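Local atomic coordinates of periplasmic oligopeptide-binding protein (Burkholderia pseudomallei, PDB entry 3ZS6), a protein that probably binds oligopeptides in the periplasm and hands them to an ABC transporter for uptake into the cell. Residues D437-E442 with L456-D461; Y101-E106 with D404-D409. One frame throughout, in Å; residues are numbered along the deposited sequence.

Contact 1: residues D437-E442 with L456-D461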
ATOM      1  N   ASP A 437      -7.150 -20.263   1.485  1.00 16.63           N
ATOM      2  CA  ASP A 437      -6.322 -20.253   0.284  1.00 20.75           C
ATOM      3  C   ASP A 437      -6.951 -21.067  -0.851  1.00 26.66           C
ATOM      4  O   ASP A 437      -6.943 -20.642  -2.008  1.00 21.32           O
ATOM      5  CB  ASP A 437      -4.906 -20.754   0.597  1.00 29.85           C
ATOM      6  CG  ASP A 437      -4.095 -19.757   1.427  1.00 35.50           C
ATOM      7  OD1 ASP A 437      -4.691 -18.826   2.015  1.00 29.67           O
ATOM      8  OD2 ASP A 437      -2.855 -19.911   1.494  1.00 34.54           O
ATOM      9  N   SER A 438      -7.510 -22.230  -0.528  1.00 25.41           N
ATOM     10  CA  SER A 438      -8.075 -23.081  -1.573  1.00 29.55           C
ATOM     11  C   SER A 438      -9.343 -22.456  -2.142  1.00 24.72           C
ATOM     12  O   SER A 438      -9.608 -22.563  -3.336  1.00 29.92           O
ATOM     13  CB  SER A 438      -8.337 -24.508  -1.069  1.00 32.43           C
ATOM     14  OG  SER A 438      -9.644 -24.644  -0.548  1.00 37.30           O
ATOM     15  N   LEU A 439     -10.119 -21.799  -1.287  1.00 20.14           N
ATOM     16  CA  LEU A 439     -11.299 -21.074  -1.741  1.00 24.24           C
ATOM     17  C   LEU A 439     -10.917 -19.961  -2.719  1.00 30.24           C
ATOM     18  O   LEU A 439     -11.611 -19.728  -3.711  1.00 28.53           O
ATOM     19  CB  LEU A 439     -12.087 -20.505  -0.557  1.00 24.01           C
ATOM     20  CG  LEU A 439     -12.904 -21.508   0.269  1.00 32.43           C
ATOM     21  CD1 LEU A 439     -13.573 -20.822   1.450  1.00 33.70           C
ATOM     22  CD2 LEU A 439     -13.945 -22.224  -0.590  1.00 30.77           C
ATOM     23  N   VAL A 440      -9.814 -19.271  -2.443  1.00 29.76           N
ATOM     24  CA  VAL A 440      -9.356 -18.208  -3.337  1.00 23.42           C
ATOM     25  C   VAL A 440      -8.927 -18.771  -4.695  1.00 29.27           C
ATOM     26  O   VAL A 440      -9.298 -18.243  -5.744  1.00 29.96           O
ATOM     27  CB  VAL A 440      -8.189 -17.418  -2.737  1.00 20.29           C
ATOM     28  CG1 VAL A 440      -7.545 -16.525  -3.810  1.00 20.54           C
ATOM     29  CG2 VAL A 440      -8.664 -16.596  -1.537  1.00 22.54           C
ATOM     30  N   ALA A 441      -8.135 -19.838  -4.666  1.00 29.89           N
ATOM     31  CA  ALA A 441      -7.661 -20.468  -5.892  1.00 31.29           C
ATOM     32  C   ALA A 441      -8.843 -20.934  -6.737  1.00 33.26           C
ATOM     33  O   ALA A 441      -8.837 -20.810  -7.966  1.00 36.54           O
ATOM     34  CB  ALA A 441      -6.738 -21.635  -5.564  1.00 27.84           C
ATOM     35  N   GLU A 442      -9.861 -21.462  -6.065  1.00 26.69           N
ATOM     36  CA  GLU A 442     -11.087 -21.881  -6.728  1.00 35.68           C
ATOM     37  C   GLU A 442     -11.803 -20.688  -7.364  1.00 42.82           C
ATOM     38  O   GLU A 442     -12.182 -20.736  -8.534  1.00 42.97           O
ATOM     39  CB  GLU A 442     -12.009 -22.597  -5.739  1.00 34.34           C
ATOM     40  CG  GLU A 442     -13.310 -23.078  -6.350  1.00 43.97           C
ATOM     41  CD  GLU A 442     -14.036 -24.084  -5.475  1.00 51.37           C
ATOM     42  OE1 GLU A 442     -14.195 -23.832  -4.261  1.00 50.76           O
ATOM     43  OE2 GLU A 442     -14.441 -25.138  -6.006  1.00 59.76           O
ATOM     44  N   LEU A 456     -14.876 -15.463  -3.220  1.00 22.60           N
ATOM     45  CA  LEU A 456     -13.938 -14.572  -2.542  1.00 22.56           C
ATOM     46  C   LEU A 456     -14.551 -14.003  -1.265  1.00 23.28           C
ATOM     47  O   LEU A 456     -13.861 -13.806  -0.264  1.00 22.22           O
ATOM     48  CB  LEU A 456     -13.465 -13.443  -3.464  1.00 20.72           C
ATOM     49  CG  LEU A 456     -12.601 -13.851  -4.659  1.00 23.34           C
ATOM     50  CD1 LEU A 456     -12.110 -12.606  -5.400  1.00 22.69           C
ATOM     51  CD2 LEU A 456     -11.426 -14.720  -4.220  1.00 18.42           C
ATOM     52  N   THR A 457     -15.854 -13.740  -1.309  1.00 23.74           N
ATOM     53  CA  THR A 457     -16.572 -13.243  -0.148  1.00 22.72           C
ATOM     54  C   THR A 457     -16.571 -14.313   0.938  1.00 28.39           C
ATOM     55  O   THR A 457     -16.304 -14.028   2.112  1.00 26.88           O
ATOM     56  CB  THR A 457     -18.026 -12.868  -0.502  1.00 27.24           C
ATOM     57  OG1 THR A 457     -18.026 -11.829  -1.488  1.00 32.42           O
ATOM     58  CG2 THR A 457     -18.772 -12.386   0.729  1.00 24.54           C
ATOM     59  N   GLN A 458     -16.853 -15.550   0.537  1.00 26.77           N
ATOM     60  CA  GLN A 458     -16.844 -16.670   1.469  1.00 30.75           C
ATOM     61  C   GLN A 458     -15.470 -16.826   2.115  1.00 24.15           C
ATOM     62  O   GLN A 458     -15.366 -16.967   3.330  1.00 24.46           O
ATOM     63  CB  GLN A 458     -17.265 -17.967   0.778  1.00 31.11           C
ATOM     64  CG  GLN A 458     -17.245 -19.172   1.703  1.00 34.38           C
ATOM     65  CD  GLN A 458     -17.585 -20.466   0.992  1.00 37.05           C
ATOM     66  OE1 GLN A 458     -17.837 -20.481  -0.217  1.00 34.62           O
ATOM     67  NE2 GLN A 458     -17.586 -21.565   1.740  1.00 39.27           N
ATOM     68  N   ALA A 459     -14.419 -16.779   1.299  1.00 21.45           N
ATOM     69  CA  ALA A 459     -13.048 -16.867   1.802  1.00 23.48           C
ATOM     70  C   ALA A 459     -12.672 -15.708   2.739  1.00 24.16           C
ATOM     71  O   ALA A 459     -12.019 -15.925   3.765  1.00 19.65           O
ATOM     72  CB  ALA A 459     -12.062 -16.953   0.645  1.00 25.76           C
ATOM     73  N   HIS A 460     -13.065 -14.485   2.386  1.00 23.92           N
ATOM     74  CA  HIS A 460     -12.772 -13.334   3.242  1.00 25.36           C
ATOM     75  C   HIS A 460     -13.452 -13.491   4.604  1.00 25.11           C
ATOM     76  O   HIS A 460     -12.791 -13.389   5.642  1.00 22.29           O
ATOM     77  CB  HIS A 460     -13.169 -12.003   2.584  1.00 15.84           C
ATOM     78  CG  HIS A 460     -12.898 -10.799   3.441  1.00 15.89           C
ATOM     79  ND1 HIS A 460     -13.875  -9.885   3.776  1.00 19.07           N
ATOM     80  CD2 HIS A 460     -11.761 -10.367   4.040  1.00 16.80           C
ATOM     81  CE1 HIS A 460     -13.354  -8.944   4.546  1.00 23.66           C
ATOM     82  NE2 HIS A 460     -12.072  -9.214   4.723  1.00 15.22           N
ATOM     83  N   ASP A 461     -14.761 -13.746   4.592  1.00 23.67           N
ATOM     84  CA  ASP A 461     -15.517 -13.989   5.825  1.00 24.58           C
ATOM     85  C   ASP A 461     -14.869 -15.078   6.675  1.00 22.97           C
ATOM     86  O   ASP A 461     -14.745 -14.942   7.894  1.00 23.18           O
ATOM     87  CB  ASP A 461     -16.959 -14.418   5.519  1.00 30.22           C
ATOM     88  CG  ASP A 461     -17.793 -13.315   4.886  1.00 31.37           C
ATOM     89  OD1 ASP A 461     -17.361 -12.139   4.878  1.00 27.26           O
ATOM     90  OD2 ASP A 461     -18.903 -13.636   4.408  1.00 34.15           O
TER

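Contact 2: residues Y101-E106 with D404-D409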
ATOM      1  N   TYR A 101       8.410  -7.652  -1.612  1.00 13.71           N
ATOM      2  CA  TYR A 101       7.215  -7.410  -2.417  1.00 16.51           C
ATOM      3  C   TYR A 101       7.075  -8.346  -3.603  1.00 13.31           C
ATOM      4  O   TYR A 101       6.711  -7.918  -4.693  1.00 22.24           O
ATOM      5  CB  TYR A 101       7.146  -5.953  -2.893  1.00 15.70           C
ATOM      6  CG  TYR A 101       5.768  -5.332  -2.727  1.00 15.26           C
ATOM      7  CD1 TYR A 101       5.388  -4.769  -1.513  1.00 11.46           C
ATOM      8  CD2 TYR A 101       4.849  -5.323  -3.770  1.00 10.93           C
ATOM      9  CE1 TYR A 101       4.143  -4.204  -1.343  1.00 14.74           C
ATOM     10  CE2 TYR A 101       3.583  -4.749  -3.612  1.00 11.13           C
ATOM     11  CZ  TYR A 101       3.245  -4.189  -2.388  1.00 12.62           C
ATOM     12  OH  TYR A 101       2.009  -3.619  -2.186  1.00 10.96           O
ATOM     13  N   THR A 102       7.337  -9.631  -3.386  1.00 15.27           N
ATOM     14  CA  THR A 102       7.180 -10.615  -4.455  1.00 19.30           C
ATOM     15  C   THR A 102       5.712 -10.851  -4.835  1.00 19.96           C
ATOM     16  O   THR A 102       5.420 -11.489  -5.844  1.00 16.38           O
ATOM     17  CB  THR A 102       7.837 -11.961  -4.081  1.00 20.17           C
ATOM     18  OG1 THR A 102       7.315 -12.412  -2.829  1.00 14.39           O
ATOM     19  CG2 THR A 102       9.358 -11.811  -3.969  1.00 13.85           C
ATOM     20  N   ILE A 103       4.788 -10.335  -4.029  1.00 23.22           N
ATOM     21  CA  ILE A 103       3.364 -10.580  -4.264  1.00 18.64           C
ATOM     22  C   ILE A 103       2.899 -10.162  -5.664  1.00 19.30           C
ATOM     23  O   ILE A 103       2.073 -10.843  -6.271  1.00 19.64           O
ATOM     24  CB  ILE A 103       2.469  -9.907  -3.196  1.00 16.81           C
ATOM     25  CG1 ILE A 103       2.757  -8.403  -3.126  1.00 21.08           C
ATOM     26  CG2 ILE A 103       2.676 -10.577  -1.823  1.00 19.37           C
ATOM     27  CD1 ILE A 103       1.824  -7.628  -2.206  1.00 16.97           C
ATOM     28  N   LEU A 104       3.428  -9.055  -6.181  1.00  9.10           N
ATOM     29  CA  LEU A 104       2.986  -8.560  -7.486  1.00 16.45           C
ATOM     30  C   LEU A 104       3.414  -9.446  -8.657  1.00 20.03           C
ATOM     31  O   LEU A 104       2.688  -9.567  -9.642  1.00 26.65           O
ATOM     32  CB  LEU A 104       3.451  -7.113  -7.729  1.00 18.47           C
ATOM     33  CG  LEU A 104       2.667  -6.044  -6.968  1.00 18.90           C
ATOM     34  CD1 LEU A 104       3.113  -4.640  -7.376  1.00 16.35           C
ATOM     35  CD2 LEU A 104       1.179  -6.223  -7.185  1.00 17.38           C
ATOM     36  N   VAL A 105       4.583 -10.067  -8.549  1.00 17.54           N
ATOM     37  CA  VAL A 105       5.062 -10.925  -9.625  1.00 25.12           C
ATOM     38  C   VAL A 105       4.524 -12.344  -9.449  1.00 20.63           C
ATOM     39  O   VAL A 105       4.661 -13.197 -10.322  1.00 20.05           O
ATOM     40  CB  VAL A 105       6.602 -10.932  -9.697  1.00 27.65           C
ATOM     41  CG1 VAL A 105       7.181 -11.827  -8.603  1.00 17.53           C
ATOM     42  CG2 VAL A 105       7.069 -11.378 -11.079  1.00 24.17           C
ATOM     43  N   GLU A 106       3.871 -12.579  -8.320  1.00 19.73           N
ATOM     44  CA  GLU A 106       3.395 -13.914  -7.982  1.00 26.75           C
ATOM     45  C   GLU A 106       2.361 -14.449  -8.975  1.00 24.74           C
ATOM     46  O   GLU A 106       2.211 -15.664  -9.118  1.00 24.57           O
ATOM     47  CB  GLU A 106       2.828 -13.926  -6.560  1.00 29.69           C
ATOM     48  CG  GLU A 106       3.151 -15.170  -5.760  1.00 39.49           C
ATOM     49  CD  GLU A 106       2.726 -15.041  -4.306  1.00 47.40           C
ATOM     50  OE1 GLU A 106       3.355 -14.253  -3.570  1.00 47.33           O
ATOM     51  OE2 GLU A 106       1.758 -15.720  -3.902  1.00 49.40           O
ATOM     52  N   ASP A 404      -0.900  -0.767  11.690  1.00  7.92           N
ATOM     53  CA  ASP A 404      -0.687  -1.197  10.307  1.00  8.43           C
ATOM     54  C   ASP A 404      -1.773  -0.585   9.422  1.00 14.64           C
ATOM     55  O   ASP A 404      -2.625   0.158   9.905  1.00 11.60           O
ATOM     56  CB  ASP A 404      -0.701  -2.723  10.197  1.00 12.90           C
ATOM     57  CG  ASP A 404       0.198  -3.249   9.067  1.00 20.53           C
ATOM     58  OD1 ASP A 404       0.288  -2.601   8.003  1.00 18.31           O
ATOM     59  OD2 ASP A 404       0.812  -4.319   9.246  1.00 18.52           O
ATOM     60  N   GLY A 405      -1.739  -0.903   8.133  1.00 11.28           N
ATOM     61  CA  GLY A 405      -2.667  -0.329   7.174  1.00 17.14           C
ATOM     62  C   GLY A 405      -2.244  -0.705   5.766  1.00 18.66           C
ATOM     63  O   GLY A 405      -1.051  -0.745   5.463  1.00 14.84           O
ATOM     64  N   TRP A 406      -3.218  -0.974   4.903  1.00 14.31           N
ATOM     65  CA  TRP A 406      -2.924  -1.417   3.542  1.00 12.91           C
ATOM     66  C   TRP A 406      -3.732  -0.605   2.538  1.00 13.68           C
ATOM     67  O   TRP A 406      -4.946  -0.454   2.690  1.00 12.65           O
ATOM     68  CB  TRP A 406      -3.262  -2.905   3.411  1.00 10.14           C
ATOM     69  CG  TRP A 406      -2.921  -3.540   2.091  1.00 12.27           C
ATOM     70  CD1 TRP A 406      -3.784  -3.831   1.072  1.00 15.93           C
ATOM     71  CD2 TRP A 406      -1.632  -3.993   1.667  1.00 11.59           C
ATOM     72  NE1 TRP A 406      -3.112  -4.431   0.034  1.00 19.50           N
ATOM     73  CE2 TRP A 406      -1.788  -4.550   0.375  1.00 16.01           C
ATOM     74  CE3 TRP A 406      -0.358  -3.982   2.248  1.00  6.18           C
ATOM     75  CZ2 TRP A 406      -0.719  -5.079  -0.347  1.00 17.08           C
ATOM     76  CZ3 TRP A 406       0.707  -4.518   1.530  1.00 11.23           C
ATOM     77  CH2 TRP A 406       0.518  -5.060   0.247  1.00 18.03           C
ATOM     78  N   PHE A 407      -3.042  -0.067   1.534  1.00 12.29           N
ATOM     79  CA  PHE A 407      -3.662   0.595   0.383  1.00  8.49           C
ATOM     80  C   PHE A 407      -3.735  -0.400  -0.760  1.00 14.23           C
ATOM     81  O   PHE A 407      -2.743  -1.074  -1.068  1.00 16.60           O
ATOM     82  CB  PHE A 407      -2.808   1.787  -0.079  1.00 12.56           C
ATOM     83  CG  PHE A 407      -3.233   3.101   0.505  1.00 22.98           C
ATOM     84  CD1 PHE A 407      -2.861   3.458   1.791  1.00 27.33           C
ATOM     85  CD2 PHE A 407      -4.007   3.985  -0.236  1.00 31.10           C
ATOM     86  CE1 PHE A 407      -3.256   4.668   2.333  1.00 35.02           C
ATOM     87  CE2 PHE A 407      -4.406   5.206   0.299  1.00 30.64           C
ATOM     88  CZ  PHE A 407      -4.029   5.545   1.583  1.00 34.15           C
ATOM     89  N   ALA A 408      -4.896  -0.504  -1.397  1.00 11.80           N
ATOM     90  CA  ALA A 408      -5.039  -1.403  -2.538  1.00 11.32           C
ATOM     91  C   ALA A 408      -3.989  -1.076  -3.605  1.00 15.80           C
ATOM     92  O   ALA A 408      -3.743   0.100  -3.884  1.00  8.85           O
ATOM     93  CB  ALA A 408      -6.436  -1.275  -3.123  1.00 10.52           C
ATOM     94  N   ASP A 409      -3.387  -2.104  -4.202  1.00 11.83           N
ATOM     95  CA  ASP A 409      -2.423  -1.914  -5.295  1.00 13.70           C
ATOM     96  C   ASP A 409      -3.151  -1.872  -6.638  1.00 20.02           C
ATOM     97  O   ASP A 409      -2.579  -1.484  -7.662  1.00 13.29           O
ATOM     98  CB  ASP A 409      -1.384  -3.046  -5.328  1.00 10.64           C
ATOM     99  CG  ASP A 409      -0.383  -2.968  -4.177  1.00 11.96           C
ATOM    100  OD1 ASP A 409      -0.148  -1.860  -3.654  1.00 11.51           O
ATOM    101  OD2 ASP A 409       0.166  -4.021  -3.796  1.00 12.44           O
TER

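Contact 1: residues D437-E442 with L456-D461
A helical hairpin, in which helix 434-443 turns back through a short link into helix 449-464, closes here as Leu439 and Val440 pack on Leu456, Gln458 and Ala459. The two segments run antiparallel, their directions 165° apart, and their axes approach to 8.7 Å. The small Ala459 at the centre suits this spacing: its methyl CB sits 3.7 Å from Leu439 CB, and the facing CA atoms of Leu439 and Ala459 lie 5.8 Å apart. On one flank of this central pair, Val440 turns CG2 anti to its carbonyl carbon (CG1 at chi1 168°), and that methyl meets Ala459 CB at 4.1 Å and Leu456 CD2 at 4.3 Å. Phe417 and Met414 of helix 414-417 cover this flank, Phe417 touching Val440, Leu456 and Ala459, so the apolar layer continues beyond the hairpin. The other flank is partly open to solvent. There Gln458 stretches out, extended beyond CG, and the Leu439 side chain crosses it at about a right angle. No hydrogen bond joins the two segments; Leu439 CD1 lies against the Gln458 chain, 4.0 Å from its aliphatic CG, with the amide carbon CD and NE2 scarcely farther.

Contact 2: residues Y101-E106 with D404-D409
Tyr101 reaches from CB toward strand 401-407, and its hydroxyl ends beside both Asp409 and Trp406. Past CB and CG, one face of the ring is covered by Ile103 CD1, which stands 3.6 Å above the plane and is displaced toward the rim, while Leu104 CG lies at the edge. Farther out the two carbons flanking CZ part company: Tyr101 CE1 comes to 4.0 Å from Trp406 CH2, and CE2 to 3.5 Å from Asp409 OD2. At the tip, Tyr101 OH donates a very short hydrogen bond of 2.5 Å to Asp409 OD2, with ring and carboxylate planes turned 53° apart, and lies 3.2 Å from Trp406 CH2. This is the wall of the peptide-binding cleft of a periplasmic binding protein, where the strand also makes backbone hydrogen bonds from Gly405 and Phe407 to the bound peptide. The second carboxylate oxygen, Asp409 OD1, hydrogen-bonds to the peptide backbone, to which Tyr101 OH adds a weak hydrogen bond; the short bond to OD2 probably helps to position the carboxylate. Thr415 OG1 hydrogen-bonds to both Asp409 N and Trp406 NE1, tying the two residues together. Trp406, its CG anti to the backbone N (chi1 -176°), sends its six-membered ring toward the loop, where Ile103 CD1 meets the indole edge 3.8 Å from Trp406 CH2.

The two contacts differ with their place in the fold. Contact 1 lies toward the periphery, its centre about 21 Å from the centre of the chain, and joins two consecutive helices by apolar packing, with the exposed Gln458 at its margin. The centre of contact 2 is about 6 Å from the centre of the chain; all five of its touching residues are buried, its segments are almost 300 residues apart, and it mixes aromatic and aliphatic packing with a buried hydrogen bond beside the ligand. The centres of contact 1 and contact 2 are about 18 Å apart, and the two do not touch. Helix 414-417 touches both contacts, and its Phe416 meets the Trp406 ring in contact 2.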